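Local coordinates for biliverdin reductase (Synechocystis sp., PDB 5B3T), which probably reduces biliverdin to bilirubin with NADPH as electron donor, as a Rossmann-fold member of the Gfo/Idh/MocA oxidoreductase family, at residues Thr21-Gln26 with His132-Gly137; Val78-Ala81 with Leu86-Ala89. All blocks are in the same frame, centred on the assembly; numbering follows the deposited sequence.

Contact 1: residues Thr21-Gln26 with His132-Gly137; sequences TGYAAQ and HIELLG. With PO4 (phosphate ion), chain C.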
loop_
_atom_site.group_PDB
_atom_site.type_symbol
_atom_site.label_atom_id
_atom_site.label_comp_id
_atom_site.label_asym_id
_atom_site.label_seq_id
_atom_site.Cartn_x
_atom_site.Cartn_y
_atom_site.Cartn_z
ATOM N N THR A 21 -7.626 11.602 -2.126
ATOM C CA THR A 21 -7.145 12.882 -1.623
ATOM C C THR A 21 -6.214 12.729 -0.425
ATOM O O THR A 21 -5.841 13.742 0.179
ATOM C CB THR A 21 -8.323 13.790 -1.237
ATOM O OG1 THR A 21 -9.167 13.106 -0.304
ATOM C CG2 THR A 21 -9.142 14.170 -2.462
ATOM N N GLY A 22 -5.831 11.507 -0.062
ATOM C CA GLY A 22 -4.976 11.275 1.084
ATOM C C GLY A 22 -3.508 11.506 0.783
ATOM O O GLY A 22 -3.136 12.222 -0.150
ATOM N N TYR A 23 -2.660 10.866 1.593
ATOM C CA TYR A 23 -1.224 11.132 1.534
ATOM C C TYR A 23 -0.638 10.749 0.180
ATOM O O TYR A 23 0.103 11.529 -0.430
ATOM C CB TYR A 23 -0.507 10.385 2.661
ATOM C CG TYR A 23 0.989 10.611 2.680
ATOM C CD1 TYR A 23 1.845 9.810 1.933
ATOM C CD2 TYR A 23 1.545 11.630 3.441
ATOM C CE1 TYR A 23 3.207 10.017 1.944
ATOM C CE2 TYR A 23 2.910 11.844 3.459
ATOM C CZ TYR A 23 3.735 11.034 2.707
ATOM O OH TYR A 23 5.095 11.239 2.719
ATOM N N ALA A 24 -0.939 9.539 -0.297
ATOM C CA ALA A 24 -0.378 9.092 -1.567
ATOM C C ALA A 24 -0.841 9.981 -2.713
ATOM O O ALA A 24 -0.052 10.324 -3.601
ATOM C CB ALA A 24 -0.757 7.633 -1.826
ATOM N N ALA A 25 -2.117 10.375 -2.705
ATOM C CA ALA A 25 -2.629 11.255 -3.748
ATOM C C ALA A 25 -1.936 12.611 -3.717
ATOM O O ALA A 25 -1.626 13.181 -4.770
ATOM C CB ALA A 25 -4.140 11.422 -3.594
ATOM N N GLN A 26 -1.683 13.141 -2.519
ATOM C CA GLN A 26 -1.053 14.453 -2.408
ATOM C C GLN A 26 0.389 14.417 -2.903
ATOM O O GLN A 26 0.825 15.315 -3.632
ATOM C CB GLN A 26 -1.124 14.944 -0.960
ATOM C CG GLN A 26 -2.535 15.282 -0.501
ATOM C CD GLN A 26 -2.633 15.515 0.995
ATOM O OE1 GLN A 26 -1.708 16.037 1.617
ATOM N NE2 GLN A 26 -3.759 15.124 1.583
ATOM N N HIS A 132 3.772 0.394 -3.044
ATOM C CA HIS A 132 3.298 0.428 -1.659
ATOM C C HIS A 132 4.318 1.251 -0.874
ATOM O O HIS A 132 5.253 0.703 -0.284
ATOM C CB HIS A 132 3.141 -0.979 -1.101
ATOM C CG HIS A 132 2.325 -1.048 0.152
ATOM N ND1 HIS A 132 2.226 -2.193 0.911
ATOM C CD2 HIS A 132 1.566 -0.115 0.776
ATOM C CE1 HIS A 132 1.441 -1.964 1.949
ATOM N NE2 HIS A 132 1.029 -0.711 1.891
ATOM N N ILE A 133 4.132 2.573 -0.879
ATOM C CA ILE A 133 5.107 3.509 -0.339
ATOM C C ILE A 133 4.568 4.260 0.871
ATOM O O ILE A 133 5.322 4.571 1.800
ATOM C CB ILE A 133 5.575 4.500 -1.429
ATOM C CG1 ILE A 133 6.216 3.746 -2.592
ATOM C CG2 ILE A 133 6.553 5.523 -0.862
ATOM C CD1 ILE A 133 6.493 4.606 -3.809
ATOM N N GLU A 134 3.264 4.551 0.889
ATOM C CA GLU A 134 2.698 5.373 1.955
ATOM C C GLU A 134 2.899 4.732 3.324
ATOM O O GLU A 134 3.206 5.424 4.302
ATOM C CB GLU A 134 1.213 5.624 1.685
ATOM C CG GLU A 134 0.564 6.630 2.623
ATOM C CD GLU A 134 0.080 6.004 3.916
ATOM O OE1 GLU A 134 -0.235 4.796 3.908
ATOM O OE2 GLU A 134 0.025 6.719 4.940
ATOM N N LEU A 135 2.732 3.416 3.413
ATOM C CA LEU A 135 2.915 2.696 4.672
ATOM C C LEU A 135 4.382 2.301 4.805
ATOM O O LEU A 135 4.841 1.343 4.177
ATOM C CB LEU A 135 2.004 1.475 4.735
ATOM C CG LEU A 135 2.132 0.617 5.998
ATOM C CD1 LEU A 135 1.697 1.400 7.230
ATOM C CD2 LEU A 135 1.339 -0.680 5.863
ATOM N N LEU A 136 5.122 3.054 5.622
ATOM C CA LEU A 136 6.483 2.695 6.028
ATOM C C LEU A 136 7.419 2.522 4.834
ATOM O O LEU A 136 8.341 1.703 4.873
ATOM C CB LEU A 136 6.475 1.428 6.887
ATOM C CG LEU A 136 5.772 1.547 8.240
ATOM C CD1 LEU A 136 5.650 0.184 8.894
ATOM C CD2 LEU A 136 6.528 2.505 9.148
ATOM N N GLY A 137 7.195 3.293 3.767
ATOM C CA GLY A 137 8.006 3.135 2.568
ATOM C C GLY A 137 9.478 3.405 2.810
ATOM O O GLY A 137 10.342 2.683 2.307
HETATM P P PO4 C . 7.680 11.725 4.810
HETATM O O1 PO4 C . 8.372 12.386 5.974
HETATM O O2 PO4 C . 8.207 12.279 3.509
HETATM O O3 PO4 C . 7.942 10.240 4.857
HETATM O O4 PO4 C . 6.196 11.990 4.900
#

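Contact 2: residues Val78-Ala81 with Leu86-Ala89; sequences VLIA and LHGA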
loop_
_atom_site.group_PDB
_atom_site.type_symbol
_atom_site.label_atom_id
_atom_site.label_comp_id
_atom_site.label_asym_id
_atom_site.label_seq_id
_atom_site.Cartn_x
_atom_site.Cartn_y
_atom_site.Cartn_z
ATOM N N VAL A 78 -4.656 7.541 -14.785
ATOM C CA VAL A 78 -5.477 7.559 -13.580
ATOM C C VAL A 78 -4.631 7.074 -12.412
ATOM O O VAL A 78 -4.097 5.956 -12.441
ATOM C CB VAL A 78 -6.740 6.699 -13.734
ATOM C CG1 VAL A 78 -7.500 6.647 -12.417
ATOM C CG2 VAL A 78 -7.626 7.250 -14.841
ATOM N N LEU A 79 -4.514 7.913 -11.386
ATOM C CA LEU A 79 -3.845 7.568 -10.138
ATOM C C LEU A 79 -4.908 7.191 -9.113
ATOM O O LEU A 79 -5.806 7.990 -8.822
ATOM C CB LEU A 79 -2.992 8.741 -9.649
ATOM C CG LEU A 79 -2.051 8.595 -8.447
ATOM C CD1 LEU A 79 -2.783 8.775 -7.119
ATOM C CD2 LEU A 79 -1.323 7.259 -8.482
ATOM N N ILE A 80 -4.805 5.981 -8.565
ATOM C CA ILE A 80 -5.806 5.437 -7.655
ATOM C C ILE A 80 -5.173 5.287 -6.278
ATOM O O ILE A 80 -4.231 4.505 -6.099
ATOM C CB ILE A 80 -6.353 4.091 -8.154
ATOM C CG1 ILE A 80 -6.901 4.229 -9.574
ATOM C CG2 ILE A 80 -7.441 3.582 -7.216
ATOM C CD1 ILE A 80 -7.350 2.915 -10.177
ATOM N N ALA A 81 -5.701 6.031 -5.298
ATOM C CA ALA A 81 -5.232 5.967 -3.911
ATOM C C ALA A 81 -6.398 6.410 -3.024
ATOM O O ALA A 81 -6.437 7.531 -2.514
ATOM C CB ALA A 81 -3.994 6.833 -3.680
ATOM N N LEU A 86 -12.458 -0.080 -3.284
ATOM C CA LEU A 86 -12.713 0.458 -4.617
ATOM C C LEU A 86 -11.587 0.212 -5.614
ATOM O O LEU A 86 -11.818 0.359 -6.820
ATOM C CB LEU A 86 -12.971 1.965 -4.529
ATOM C CG LEU A 86 -14.234 2.429 -3.807
ATOM C CD1 LEU A 86 -14.308 3.948 -3.797
ATOM C CD2 LEU A 86 -15.460 1.835 -4.478
ATOM N N HIS A 87 -10.393 -0.166 -5.157
ATOM C CA HIS A 87 -9.211 -0.085 -6.016
ATOM C C HIS A 87 -9.328 -0.992 -7.236
ATOM O O HIS A 87 -9.028 -0.575 -8.360
ATOM C CB HIS A 87 -7.956 -0.411 -5.210
ATOM C CG HIS A 87 -7.395 0.766 -4.477
ATOM N ND1 HIS A 87 -6.059 0.880 -4.162
ATOM C CD2 HIS A 87 -7.992 1.886 -4.007
ATOM C CE1 HIS A 87 -5.856 2.020 -3.526
ATOM N NE2 HIS A 87 -7.013 2.649 -3.419
ATOM N N GLY A 88 -9.767 -2.235 -7.037
ATOM C CA GLY A 88 -9.881 -3.153 -8.159
ATOM C C GLY A 88 -10.922 -2.721 -9.174
ATOM O O GLY A 88 -10.688 -2.788 -10.385
ATOM N N ALA A 89 -12.086 -2.271 -8.698
ATOM C CA ALA A 89 -13.154 -1.865 -9.607
ATOM C C ALA A 89 -12.779 -0.607 -10.380
ATOM O O ALA A 89 -13.083 -0.489 -11.574
ATOM C CB ALA A 89 -14.454 -1.648 -8.830
#

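Contact 1: residues Thr21-Gln26 with His132-Gly137
The ring of Tyr-23 and the aliphatic part of Glu-134 meet where the strand-to-helix turn after strand 14-19 of the Rossmann fold, whose Gly-22 and Ala-25 fit a GxGxxA pattern, faces the loop that leaves the sheet after strand 128-131. CG of Glu-134 does the touching, 3.5 Å from CD1 of Tyr-23 and 3.9 Å from its CB. No hydrogen bond links the two segments. The Glu-134 chain bends at chi2 (-85°), which turns its carboxylate away from the phenol, with the planes of ring and carboxylate 65° apart. Beside this pair, CB of Ala-24 packs on CB of Glu-134 at 4.5 Å.

Around the pair, further bonds hold each side. A phosphate ion, probably from the crystallisation medium, sits at the edge of the tyrosine ring and takes a 2.6 Å hydrogen bond from OH of Tyr-23 on its O4; Arg-283 and the backbone of Arg-284 hold the same ion. Arg-283 also makes a cation-pi contact with the Tyr-23 ring and bonds the carbonyl of Glu-134, thus bridging the two sides, while OE2 of Glu-104 receives the amides of Ile-133 and Glu-134. In other crystals of this protein Thr-21, Tyr-23 and Ala-24 bind NADP(+), which is absent here.

Gly-22 is the N-cap of helix 23-34. Across this start of the helix, NE2 of Gln-26, the acceptor lying nearly in its amide plane, gives a 2.9 Å hydrogen bond to O of Thr-21 at an N-H...O angle of 173°.

Contact 2: residues Val78-Ala81 with Leu86-Ala89
With chi1 of -55°, Ile-80 sets its branch CG2 anti to the backbone N, and His-87, with chi1 of -85°, keeps CG anti to its own carbonyl carbon, which sets the methyl over the imidazole, between strand 77-80 and helix 87-96. CG2 of Ile-80 stands over one face of the ring in a CH-pi contact, displaced from the ring centre toward the rim and closest to CD2 of His-87 at 3.7 Å. The two side chains run past each other in opposite directions, so the ring continues beyond the isoleucine toward the end of the strand. There NE2 of His-87 comes within 3.8 Å of CA of Ala-81, approaching backbone, since the bond from CA to CB of Ala-81 points away from the helix.

Both ring nitrogens are engaged. NE2 accepts a hydrogen bond from the backbone N of Thr-82, just past the strand, and ND1 gives one to the carbonyl O of Pro-106; held at both nitrogens, the ring cannot readily turn. Leu-103 from the neighbouring strand 100-104 also packs against it, while Ile-80 reaches further along the helix to Ile-90 and Ala-91.

His-87 is an NADP(+)-binding residue in other crystals of this protein. The contact thus closes the strand-to-helix turn of the beta-alpha-beta unit 77-80, 87-96, 100-104, at the C-terminal ends of the strands of the parallel sheet, where nucleotides bind in Rossmann folds.

In the fold
The two contacts, with centres about 13 Å apart, both lie at the C-terminal ends of strands of one Rossmann sheet, where 14-19 and 77-80 are neighbours and 128-131 is outermost. They share a small alanine interface: CB of Ala-24 is 3.8 Å from CB of Ala-81, and N of Ala-25 is 4.1 Å from that same methyl. Deeper in, CD1 of Leu-79 packs on CA of Ala-25 at 4.2 Å. Contact 1 therefore leans on the strand end whose other side meets His-87 in contact 2. Each supplies NADP(+)-binding residues, with the side chains of Ala-24 and His-87 about 8 Å apart, so together they border the cofactor site, which holds no NADP(+) here.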